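Local coordinates for Exo-1,5-alpha-L-arabinofuranobiosidase (Gibberella zeae, PDB 2YDT), which probably hydrolyses alpha-L-arabinofuranosidic bonds, releasing disaccharide units from the ends of 1,5-linked arabinan, at residues Lys9-Val14 against Ala356-Leu361; Thr78-Gly83 against Leu120-Ala125; Leu93-Gly98 against Leu159-Glu164; Tyr323-Leu328 against Leu337-Ala342. One frame throughout, in Å; residues are numbered along the deposited sequence. Where two conformers were deposited one is given.

Four pieces of a six-bladed beta-propeller illustrate how such a fold is closed, stacked and put to use. Contacts 1 and 4 belong to one four-stranded blade, their centres 11 Å apart, and they meet through strands 336-341 and 354-360: contact 4 forms the inner hairpin and contact 1 adds the outermost strand. Only contact 4 holds a residue of the iminosugar pocket, Tyr323, and its Ser326 side chain is about 13 Å from the bound arabinofuranose. Contacts 2 and 3 join loops to strands elsewhere in the ring; their centres are 21 Å apart and their nearest atoms about 5 Å. Contact 2 is farthest from contact 1, at 33 Å between centres.

Contact 1: Lys9-Val14 against Ala356-Leu361; sequences KTFSNV and ASVVRL. With SO4 (sulfate ion), chain D.
Val358 O is gripped from two sources: Phe11 N donates to it at 3.0 Å, and a water that also bonds Ser12 OG gives it a second hydrogen. The reciprocal bond from Val358 N to Phe11 O completes an antiparallel hydrogen-bonded pair. Above this pair the Phe11 ring folds back over its partner, its CG set between the backbone N and the carbonyl carbon (chi1 57°), which brings one ring face over Val358. Val358 CB makes a CH-pi contact 4.1 Å from the ring centroid, and the branch CG2 comes within 3.4 Å of Phe11 CZ, while Ala356 O lies at the ring edge. Farther along, Asn13 and Val14 both face Ala356 in a G1 beta bulge, with Asn13 in a left-handed backbone conformation. Asn13 N is diverted to Ser357 OG, 2.9 Å away in a nearly straight bond, and that hydroxyl in turn pairs with Gln319; Val14 and Ala356 resume the ladder with bonds in both directions. This is the closure of the propeller ring: a strand from the start of the chain becomes the outermost strand of the blade built by its end. Beyond the ladder, a sulfate, probably picked up from the crystallisation solution, spans the two segments. Thr10 OG1 donates to its O4 at 2.8 Å, and Lys9 N to its O1 at 2.9 Å. Arg360 presents its guanidinium edge, with the sulfur in plane: NE binds sulfate O2 at 2.8 Å and NH2 binds O1 at 3.1 Å, while NH1 is engaged in salt bridges with Asp333 and Asp335.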
# COMPACT_ATOMS: atom_id res chain seq x y z
N LYS A 9 1.14 20.64 14.44
CA LYS A 9 1.50 19.36 13.82
C LYS A 9 0.94 19.21 12.43
O LYS A 9 1.40 18.35 11.68
CB LYS A 9 1.06 18.23 14.72
CG LYS A 9 1.74 18.40 16.08
CD LYS A 9 1.60 17.28 17.01
CE LYS A 9 2.69 17.36 18.09
NZ LYS A 9 4.06 16.94 17.60
N THR A 10 -0.04 20.03 12.07
CA THR A 10 -0.62 19.95 10.73
C THR A 10 0.16 20.77 9.71
O THR A 10 0.87 21.73 10.04
CB THR A 10 -2.09 20.37 10.71
OG1 THR A 10 -2.22 21.76 11.07
CG2 THR A 10 -2.96 19.51 11.69
N PHE A 11 0.04 20.36 8.44
CA PHE A 11 0.64 21.06 7.31
C PHE A 11 0.06 20.55 6.01
O PHE A 11 -0.53 19.45 5.96
CB PHE A 11 2.15 20.93 7.30
CG PHE A 11 2.64 19.50 7.27
CD1 PHE A 11 2.72 18.79 6.07
CD2 PHE A 11 3.05 18.89 8.43
CE1 PHE A 11 3.22 17.48 6.06
CE2 PHE A 11 3.52 17.58 8.43
CZ PHE A 11 3.61 16.88 7.23
N SER A 12 0.19 21.36 4.95
CA SER A 12 -0.40 21.02 3.66
C SER A 12 0.63 21.06 2.53
O SER A 12 1.39 22.01 2.40
CB SER A 12 -1.54 21.97 3.33
OG SER A 12 -2.58 21.88 4.31
N ASN A 13 0.69 19.98 1.77
CA ASN A 13 1.49 19.94 0.55
C ASN A 13 2.96 20.21 0.73
O ASN A 13 3.57 20.97 -0.04
CB ASN A 13 0.88 20.91 -0.46
CG ASN A 13 -0.56 20.63 -0.66
OD1 ASN A 13 -1.43 21.44 -0.25
ND2 ASN A 13 -0.85 19.48 -1.23
N VAL A 14 3.57 19.58 1.72
CA VAL A 14 4.98 19.65 1.90
C VAL A 14 5.67 18.68 0.91
O VAL A 14 5.37 17.50 0.87
CB VAL A 14 5.38 19.32 3.36
CG1 VAL A 14 6.88 18.99 3.52
CG2 VAL A 14 4.94 20.48 4.28
N ALA A 356 3.39 15.28 1.00
CA ALA A 356 2.44 14.82 2.03
C ALA A 356 1.77 16.01 2.69
O ALA A 356 2.29 17.13 2.64
CB ALA A 356 3.14 13.98 3.09
N SER A 357 0.64 15.72 3.31
CA SER A 357 -0.05 16.65 4.21
C SER A 357 -0.36 15.91 5.51
O SER A 357 -0.55 14.70 5.50
CB SER A 357 -1.37 17.09 3.58
OG SER A 357 -1.20 17.80 2.37
N VAL A 358 -0.46 16.65 6.63
CA VAL A 358 -0.97 16.11 7.87
C VAL A 358 -2.18 16.96 8.24
O VAL A 358 -2.05 18.19 8.32
CB VAL A 358 0.06 16.09 8.99
CG1 VAL A 358 -0.62 15.79 10.36
CG2 VAL A 358 1.16 15.07 8.68
N VAL A 359 -3.31 16.32 8.40
CA VAL A 359 -4.60 16.95 8.75
C VAL A 359 -5.10 16.39 10.08
O VAL A 359 -4.61 15.38 10.56
CB VAL A 359 -5.66 16.70 7.69
CG1 VAL A 359 -5.20 17.22 6.33
CG2 VAL A 359 -6.06 15.20 7.61
N ARG A 360 -6.04 17.10 10.71
CA ARG A 360 -6.75 16.59 11.86
C ARG A 360 -8.16 16.16 11.45
O ARG A 360 -8.91 16.93 10.84
CB ARG A 360 -6.89 17.71 12.95
CG ARG A 360 -5.70 17.86 13.79
CD ARG A 360 -5.94 18.82 15.00
NE ARG A 360 -4.66 18.97 15.65
CZ ARG A 360 -4.13 18.09 16.48
NH1 ARG A 360 -4.81 17.03 16.88
NH2 ARG A 360 -2.93 18.30 16.95
N LEU A 361 -8.55 14.96 11.84
CA LEU A 361 -9.84 14.42 11.50
C LEU A 361 -10.92 15.26 12.20
O LEU A 361 -11.98 15.47 11.60
CB LEU A 361 -9.94 12.95 11.92
CG LEU A 361 -9.11 12.00 11.06
CD1 LEU A 361 -9.06 10.61 11.73
CD2 LEU A 361 -9.66 11.97 9.63
S SO4 D . -2.19 21.73 14.98
O1 SO4 D . -1.49 20.66 15.66
O2 SO4 D . -3.53 21.37 14.62
O3 SO4 D . -2.09 22.90 15.85
O4 SO4 D . -1.48 22.18 13.78
O HOH W 1 -3.23 20.39 6.60

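Contact 2: Thr78-Gly83 against Leu120-Ala125; sequences TQNNWG and LIEVYA
Asn80 reaches across to Glu122 with its amide nitrogen, ND2 lying 2.9 Å from OE2. The two flat groups come from opposite directions with their planes 20° apart, yet the oxygen is met on its anti side and from 33° out of the carboxylate plane. Glu122 owes this presentation to a chain bent at chi2 (-76°); its other oxygen, OE1, bonds His138, and Asn80 ND2 has a second acceptor in Ser111 OG, so each residue of the pair has a further polar partner. Leu120 crosses the same amide at a slant, its CD2 3.6 Å from Asn80 ND2. The indole of Trp82 lies beneath Asn80, whose CB rests over one ring face, and at its edge Trp82 CZ3 approaches Leu120 CB at 4.0 Å. At the far end the Tyr124 hydroxyl accepts a hydrogen bond from Thr78 N, 3.1 Å from OH. Gln79 curls back at chi2 so that NE2 donates to Thr78 OG1 at 2.9 Å, within the plane of its own amide. Asp77 takes up several amides of the turn. The loop, leading from strand 70-75 of one propeller blade to strand 84-85, thus lies against strand 119-126 of the next, itself flanked by strands 105-111 and 134-142.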
# COMPACT_ATOMS: atom_id res chain seq x y z
N THR A 78 20.56 -6.65 -3.85
CA THR A 78 21.90 -7.26 -3.69
C THR A 78 21.92 -8.68 -4.21
O THR A 78 22.98 -9.31 -4.24
CB THR A 78 22.31 -7.27 -2.24
OG1 THR A 78 21.46 -8.13 -1.50
CG2 THR A 78 22.30 -5.84 -1.62
N GLN A 79 20.78 -9.20 -4.68
CA GLN A 79 20.66 -10.59 -5.04
C GLN A 79 20.61 -10.89 -6.53
O GLN A 79 21.18 -11.90 -6.98
CB GLN A 79 19.39 -11.16 -4.38
CG GLN A 79 19.42 -11.09 -2.86
CD GLN A 79 20.61 -11.83 -2.28
OE1 GLN A 79 20.75 -13.05 -2.45
NE2 GLN A 79 21.52 -11.06 -1.70
N ASN A 80 19.89 -10.08 -7.30
CA ASN A 80 19.49 -10.46 -8.66
C ASN A 80 20.15 -9.68 -9.79
O ASN A 80 19.99 -10.04 -10.95
CB ASN A 80 17.93 -10.33 -8.83
CG ASN A 80 17.17 -10.93 -7.68
OD1 ASN A 80 17.40 -12.10 -7.31
ND2 ASN A 80 16.20 -10.18 -7.12
N ASN A 81 20.90 -8.64 -9.45
CA ASN A 81 21.42 -7.68 -10.41
C ASN A 81 20.31 -7.14 -11.33
O ASN A 81 20.50 -6.97 -12.54
CB ASN A 81 22.59 -8.26 -11.24
CG ASN A 81 23.49 -7.17 -11.81
OD1 ASN A 81 23.42 -5.99 -11.46
ND2 ASN A 81 24.38 -7.59 -12.71
N TRP A 82 19.15 -6.88 -10.74
CA TRP A 82 18.01 -6.36 -11.47
C TRP A 82 17.63 -4.93 -11.02
O TRP A 82 17.32 -4.08 -11.85
CB TRP A 82 16.78 -7.27 -11.22
CG TRP A 82 16.77 -8.59 -11.92
CD1 TRP A 82 17.59 -9.01 -12.93
CD2 TRP A 82 15.80 -9.60 -11.74
NE1 TRP A 82 17.21 -10.27 -13.35
CE2 TRP A 82 16.11 -10.66 -12.64
CE3 TRP A 82 14.70 -9.75 -10.88
CZ2 TRP A 82 15.34 -11.82 -12.70
CZ3 TRP A 82 13.95 -10.90 -10.96
CH2 TRP A 82 14.26 -11.92 -11.85
N GLY A 83 17.56 -4.73 -9.71
CA GLY A 83 17.00 -3.49 -9.13
C GLY A 83 15.76 -3.78 -8.29
O GLY A 83 15.14 -4.83 -8.41
N LEU A 120 9.60 -10.35 -8.76
CA LEU A 120 10.05 -11.07 -7.60
C LEU A 120 9.86 -10.23 -6.33
O LEU A 120 10.62 -9.27 -6.08
CB LEU A 120 11.51 -11.49 -7.81
CG LEU A 120 12.24 -12.28 -6.72
CD1 LEU A 120 11.44 -13.47 -6.18
CD2 LEU A 120 13.62 -12.70 -7.26
N ILE A 121 8.86 -10.61 -5.53
CA ILE A 121 8.60 -9.95 -4.28
C ILE A 121 9.66 -10.41 -3.26
O ILE A 121 9.80 -11.61 -2.99
CB ILE A 121 7.14 -10.18 -3.76
CG1 ILE A 121 6.14 -9.48 -4.70
CG2 ILE A 121 7.02 -9.67 -2.34
CD1 ILE A 121 4.65 -9.85 -4.45
N GLU A 122 10.35 -9.43 -2.67
CA GLU A 122 11.47 -9.59 -1.74
C GLU A 122 11.12 -9.00 -0.41
O GLU A 122 10.28 -8.10 -0.33
CB GLU A 122 12.71 -8.80 -2.24
CG GLU A 122 13.13 -9.05 -3.69
CD GLU A 122 13.84 -10.37 -3.85
OE1 GLU A 122 13.28 -11.38 -3.37
OE2 GLU A 122 14.93 -10.41 -4.47
N VAL A 123 11.77 -9.47 0.65
CA VAL A 123 11.80 -8.76 1.93
C VAL A 123 13.24 -8.40 2.28
O VAL A 123 14.10 -9.27 2.29
CB VAL A 123 11.14 -9.54 3.10
CG1 VAL A 123 11.29 -8.85 4.46
CG2 VAL A 123 9.68 -9.79 2.79
N TYR A 124 13.46 -7.12 2.59
CA TYR A 124 14.72 -6.57 3.14
C TYR A 124 14.41 -6.05 4.54
O TYR A 124 13.27 -5.68 4.87
CB TYR A 124 15.25 -5.41 2.24
CG TYR A 124 15.97 -5.91 1.02
CD1 TYR A 124 15.28 -6.45 -0.04
CD2 TYR A 124 17.37 -5.91 0.96
CE1 TYR A 124 15.96 -6.98 -1.16
CE2 TYR A 124 18.04 -6.41 -0.11
CZ TYR A 124 17.37 -6.95 -1.17
OH TYR A 124 18.08 -7.49 -2.24
N ALA A 125 15.44 -6.02 5.39
CA ALA A 125 15.27 -5.61 6.79
C ALA A 125 16.36 -4.67 7.23
O ALA A 125 17.48 -4.76 6.74
CB ALA A 125 15.26 -6.82 7.72

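Contact 3: Leu93-Gly98 against Leu159-Glu164; sequences LPRAFG and LMTYKE. With SO4 (sulfate ion), chain G; SO4 (sulfate ion), chain H.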
# COMPACT_ATOMS: atom_id res chain seq x y z
N LEU A 93 8.22 -4.32 12.61
CA LEU A 93 7.83 -5.48 13.41
C LEU A 93 7.31 -5.11 14.80
O LEU A 93 8.02 -4.42 15.57
CB LEU A 93 9.02 -6.43 13.57
CG LEU A 93 9.53 -7.13 12.31
CD1 LEU A 93 10.52 -8.29 12.69
CD2 LEU A 93 8.40 -7.67 11.38
N PRO A 94 6.10 -5.57 15.14
CA PRO A 94 5.54 -5.29 16.48
C PRO A 94 5.93 -6.36 17.50
O PRO A 94 5.61 -6.22 18.66
CB PRO A 94 4.04 -5.28 16.21
CG PRO A 94 3.86 -6.27 15.12
CD PRO A 94 5.10 -6.23 14.28
N ARG A 95 6.59 -7.42 17.04
CA ARG A 95 7.09 -8.50 17.87
C ARG A 95 8.21 -9.15 17.05
O ARG A 95 8.37 -8.84 15.87
CB ARG A 95 5.96 -9.51 18.09
CG ARG A 95 5.56 -10.12 16.77
CD ARG A 95 4.35 -10.97 16.77
NE ARG A 95 4.45 -12.04 17.73
CZ ARG A 95 5.14 -13.16 17.58
NH1 ARG A 95 5.82 -13.43 16.47
NH2 ARG A 95 5.12 -14.06 18.57
N ALA A 96 8.94 -10.09 17.64
CA ALA A 96 10.02 -10.77 16.93
C ALA A 96 9.50 -11.85 16.01
O ALA A 96 8.49 -12.53 16.28
CB ALA A 96 11.03 -11.41 17.95
N PHE A 97 10.21 -12.03 14.91
CA PHE A 97 10.06 -13.19 14.07
C PHE A 97 11.43 -13.81 13.91
O PHE A 97 12.29 -13.25 13.23
CB PHE A 97 9.38 -12.82 12.72
CG PHE A 97 7.93 -12.42 12.88
CD1 PHE A 97 6.94 -13.39 13.04
CD2 PHE A 97 7.57 -11.09 12.94
CE1 PHE A 97 5.61 -13.04 13.23
CE2 PHE A 97 6.22 -10.73 13.12
CZ PHE A 97 5.25 -11.71 13.27
N GLY A 98 11.68 -14.92 14.60
CA GLY A 98 13.00 -15.52 14.55
C GLY A 98 14.06 -14.55 15.00
O GLY A 98 13.92 -13.88 16.06
N LEU A 159 2.14 -5.92 4.29
CA LEU A 159 2.53 -6.72 5.48
C LEU A 159 1.69 -6.41 6.70
O LEU A 159 1.43 -5.26 7.01
CB LEU A 159 4.01 -6.47 5.83
CG LEU A 159 5.02 -7.03 4.84
CD1 LEU A 159 6.39 -6.28 5.01
CD2 LEU A 159 5.20 -8.53 4.98
N MET A 160 1.32 -7.46 7.44
CA MET A 160 0.59 -7.29 8.70
C MET A 160 0.79 -8.53 9.59
O MET A 160 0.74 -9.66 9.12
CB MET A 160 -0.90 -7.13 8.42
CG MET A 160 -1.71 -6.72 9.65
SD MET A 160 -3.50 -6.71 9.37
CE MET A 160 -3.81 -8.46 9.32
N THR A 161 0.98 -8.31 10.89
CA THR A 161 1.08 -9.39 11.86
C THR A 161 -0.31 -9.87 12.26
O THR A 161 -1.24 -9.06 12.38
CB THR A 161 1.89 -8.95 13.07
OG1 THR A 161 3.27 -8.74 12.69
CG2 THR A 161 1.88 -10.01 14.21
N TYR A 162 -0.45 -11.18 12.48
CA TYR A 162 -1.67 -11.76 13.10
C TYR A 162 -1.22 -12.86 14.02
O TYR A 162 -0.71 -13.88 13.56
CB TYR A 162 -2.62 -12.32 12.06
CG TYR A 162 -3.84 -13.02 12.65
CD1 TYR A 162 -4.75 -12.31 13.43
CD2 TYR A 162 -4.03 -14.39 12.49
CE1 TYR A 162 -5.87 -12.93 13.99
CE2 TYR A 162 -5.14 -14.99 13.02
CZ TYR A 162 -6.04 -14.27 13.76
OH TYR A 162 -7.17 -14.91 14.27
N LYS A 163 -1.38 -12.64 15.33
CA LYS A 163 -0.95 -13.61 16.33
C LYS A 163 0.52 -13.96 16.12
O LYS A 163 1.38 -13.08 16.15
CB LYS A 163 -1.94 -14.80 16.30
CG LYS A 163 -3.36 -14.39 16.67
CD LYS A 163 -4.30 -15.58 16.86
CE LYS A 163 -5.66 -15.23 17.47
NZ LYS A 163 -5.70 -13.99 18.34
N GLU A 164 0.85 -15.21 15.91
CA GLU A 164 2.25 -15.56 15.84
C GLU A 164 2.81 -15.54 14.41
O GLU A 164 3.97 -15.93 14.20
CB GLU A 164 2.47 -16.92 16.50
CG GLU A 164 2.18 -18.12 15.59
CD GLU A 164 0.73 -18.40 15.28
OE1 GLU A 164 -0.20 -17.66 15.72
OE2 GLU A 164 0.49 -19.39 14.56
S SO4 G . -2.35 -9.47 16.80
O1 SO4 G . -1.09 -9.42 16.08
O2 SO4 G . -3.02 -10.73 16.54
O3 SO4 G . -2.10 -9.35 18.24
O4 SO4 G . -3.15 -8.33 16.34
S SO4 H . 0.49 -4.42 12.61
O1 SO4 H . 0.70 -5.69 11.99
O2 SO4 H . 0.10 -3.42 11.57
O3 SO4 H . -0.53 -4.54 13.64
O4 SO4 H . 1.69 -3.95 13.29
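Thr161 is the hub on which Pro94, Arg95 and Phe97 converge. Its two branches divide the work: OG1 lies 3.5 Å from Pro94 CD and meets the edge of the Phe97 ring, 3.6 Å from CE2, whereas CG2, anti to the backbone N, packs 3.7 Å from Arg95 CD. The hydroxyl finds its polar partner in Tyr91 OH. Arg95 passes on beyond Thr161, and a bend at chi3 (-56°) lays its guanidinium broadside over the turn that follows the strand. Glu164 CA sits 4.1 Å above the plane of the Arg95 guanidinium, over its centre, and Lys163 O faces the same group. Glu164 meets the loop chiefly through its backbone: its carbonyl O lies 3.5 Å from Phe97 CE1, near the ring plane. The strand and the turn after it also offer amides to two sulfates: Thr161 N bonds O1 of one at 2.9 Å, and Lys163 N, just past the strand, bonds O2 of the other at 2.8 Å. Between the two segments, adhesion therefore comes mainly from packing, with oxygens against ring edges and aliphatic carbons; Lys163 O over the Arg95 guanidinium may add a weak electrostatic attraction, while the directed link between the blades is the neighbouring Thr161-Tyr91 hydrogen bond.

Contact 4: Tyr323-Leu328 against Leu337-Ala342; sequences YTRSLL and LMIMGA
Ser326 and Met340 exchange two backbone hydrogen bonds, Ser326 N to Met340 O and Met340 N to Ser326 O, both 2.9 Å long. Two residues on, Leu328 and Met338 repeat the pattern, the bond from Met338 N to Leu328 O measuring 2.8 Å, so each amide and carbonyl of these antiparallel hydrogen-bonded pairs is satisfied within the hairpin. The acceptors do further duty: Met338 O also receives a CA-H contact from Leu327, and Ser326 O one from Ile339. Leu327 and Ile339 form the non-hydrogen-bonded pair between, their side chains lying side by side with Leu327 CD2 3.9 Å from Ile339 CG1. The buried Arg325 leans on the same isoleucine. Ile339 CG2, anti to its own amide nitrogen, rests 3.4 Å above the guanidinium plane, toward its rim, and 3.5 Å from Arg325 NE. While this methyl branch packs on one face, the nitrogens find oxygens outside the hairpin: NE bonds Ser293 OG, NH1 bonds Ser298 O, and NH2 makes a weak bond to Glu299 O. Ser326 OG is likewise satisfied elsewhere, by Ala31 O. Just before the ladder, Tyr323 belongs to the pocket of the iminosugar, where its hydroxyl makes a weak hydrogen bond to the ligand nitrogen. Strand 326-330 is the innermost of its propeller blade and 336-341 the next, bonded on its other side to 354-360; Pro33 of strand 28-35 touches Ser326 and Leu328, whereas Tyr277 and Val279 of strand 277-281 pack against Leu327.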
# COMPACT_ATOMS: atom_id res chain seq x y z
N TYR A 323 -2.07 8.16 -7.55
CA TYR A 323 -2.10 6.70 -7.61
C TYR A 323 -1.59 6.11 -6.32
O TYR A 323 -0.53 6.50 -5.80
CB TYR A 323 -1.24 6.23 -8.78
CG TYR A 323 -1.21 4.74 -9.00
CD1 TYR A 323 -2.33 4.06 -9.48
CD2 TYR A 323 -0.04 4.00 -8.78
CE1 TYR A 323 -2.30 2.68 -9.71
CE2 TYR A 323 -0.01 2.62 -9.01
CZ TYR A 323 -1.14 1.97 -9.49
OH TYR A 323 -1.10 0.64 -9.75
N THR A 324 -2.39 5.18 -5.79
CA THR A 324 -2.11 4.51 -4.51
C THR A 324 -1.65 5.49 -3.41
O THR A 324 -0.77 5.22 -2.59
CB THR A 324 -1.19 3.24 -4.67
OG1 THR A 324 -1.27 2.44 -3.48
CG2 THR A 324 0.29 3.60 -4.96
N ARG A 325 -2.34 6.62 -3.33
CA ARG A 325 -2.12 7.58 -2.26
C ARG A 325 -2.28 6.86 -0.93
O ARG A 325 -3.26 6.10 -0.76
CB ARG A 325 -3.07 8.77 -2.44
CG ARG A 325 -2.69 10.00 -1.63
CD ARG A 325 -3.71 11.15 -1.79
NE ARG A 325 -5.02 10.75 -1.30
CZ ARG A 325 -6.05 11.56 -1.16
NH1 ARG A 325 -5.91 12.85 -1.44
NH2 ARG A 325 -7.24 11.08 -0.77
N SER A 326 -1.34 7.06 -0.01
CA SER A 326 -1.29 6.28 1.22
C SER A 326 -1.58 7.11 2.43
O SER A 326 -1.63 8.36 2.38
CB SER A 326 0.07 5.59 1.36
OG SER A 326 1.13 6.48 1.25
N LEU A 327 -1.81 6.41 3.54
CA LEU A 327 -2.24 7.03 4.80
C LEU A 327 -1.46 6.51 5.99
O LEU A 327 -0.97 5.37 6.00
CB LEU A 327 -3.73 6.72 5.03
CG LEU A 327 -4.75 7.10 3.98
CD1 LEU A 327 -6.17 6.45 4.28
CD2 LEU A 327 -4.87 8.62 3.85
N LEU A 328 -1.33 7.36 7.00
CA LEU A 328 -0.65 7.01 8.22
C LEU A 328 -1.35 7.69 9.40
O LEU A 328 -1.67 8.89 9.32
CB LEU A 328 0.81 7.46 8.12
CG LEU A 328 1.66 7.18 9.33
CD1 LEU A 328 3.10 6.87 8.92
CD2 LEU A 328 1.57 8.39 10.32
N LEU A 337 -3.67 12.67 10.83
CA LEU A 337 -3.64 11.76 9.70
C LEU A 337 -2.68 12.31 8.64
O LEU A 337 -2.88 13.42 8.15
CB LEU A 337 -5.03 11.60 9.11
CG LEU A 337 -5.17 10.71 7.85
CD1 LEU A 337 -5.10 9.19 8.21
CD2 LEU A 337 -6.46 11.01 7.11
N MET A 338 -1.68 11.51 8.26
CA MET A 338 -0.81 11.88 7.12
C MET A 338 -1.36 11.25 5.86
O MET A 338 -1.79 10.07 5.87
CB MET A 338 0.64 11.42 7.36
CG MET A 338 1.52 11.55 6.14
SD MET A 338 3.27 11.09 6.52
CE MET A 338 3.73 12.63 7.07
N ILE A 339 -1.36 12.03 4.77
CA ILE A 339 -1.79 11.61 3.46
C ILE A 339 -0.61 11.88 2.52
O ILE A 339 -0.11 13.02 2.44
CB ILE A 339 -3.04 12.40 2.97
CG1 ILE A 339 -4.09 12.45 4.09
CG2 ILE A 339 -3.57 11.80 1.66
CD1 ILE A 339 -5.26 13.38 3.81
N MET A 340 -0.09 10.82 1.86
CA MET A 340 1.20 10.89 1.15
C MET A 340 0.99 10.35 -0.25
O MET A 340 0.34 9.32 -0.46
CB MET A 340 2.25 10.02 1.85
CG MET A 340 3.68 10.15 1.29
SD MET A 340 4.69 8.81 1.98
CE MET A 340 6.29 9.26 1.35
N GLY A 341 1.53 11.05 -1.25
CA GLY A 341 1.43 10.62 -2.63
C GLY A 341 2.64 10.91 -3.46
O GLY A 341 3.50 11.74 -3.07
N ALA A 342 2.73 10.19 -4.58
CA ALA A 342 3.82 10.38 -5.53
C ALA A 342 3.30 10.54 -6.95
O ALA A 342 3.94 10.15 -7.92
CB ALA A 342 4.91 9.29 -5.40
O HOH W 2 1.67 7.79 -6.68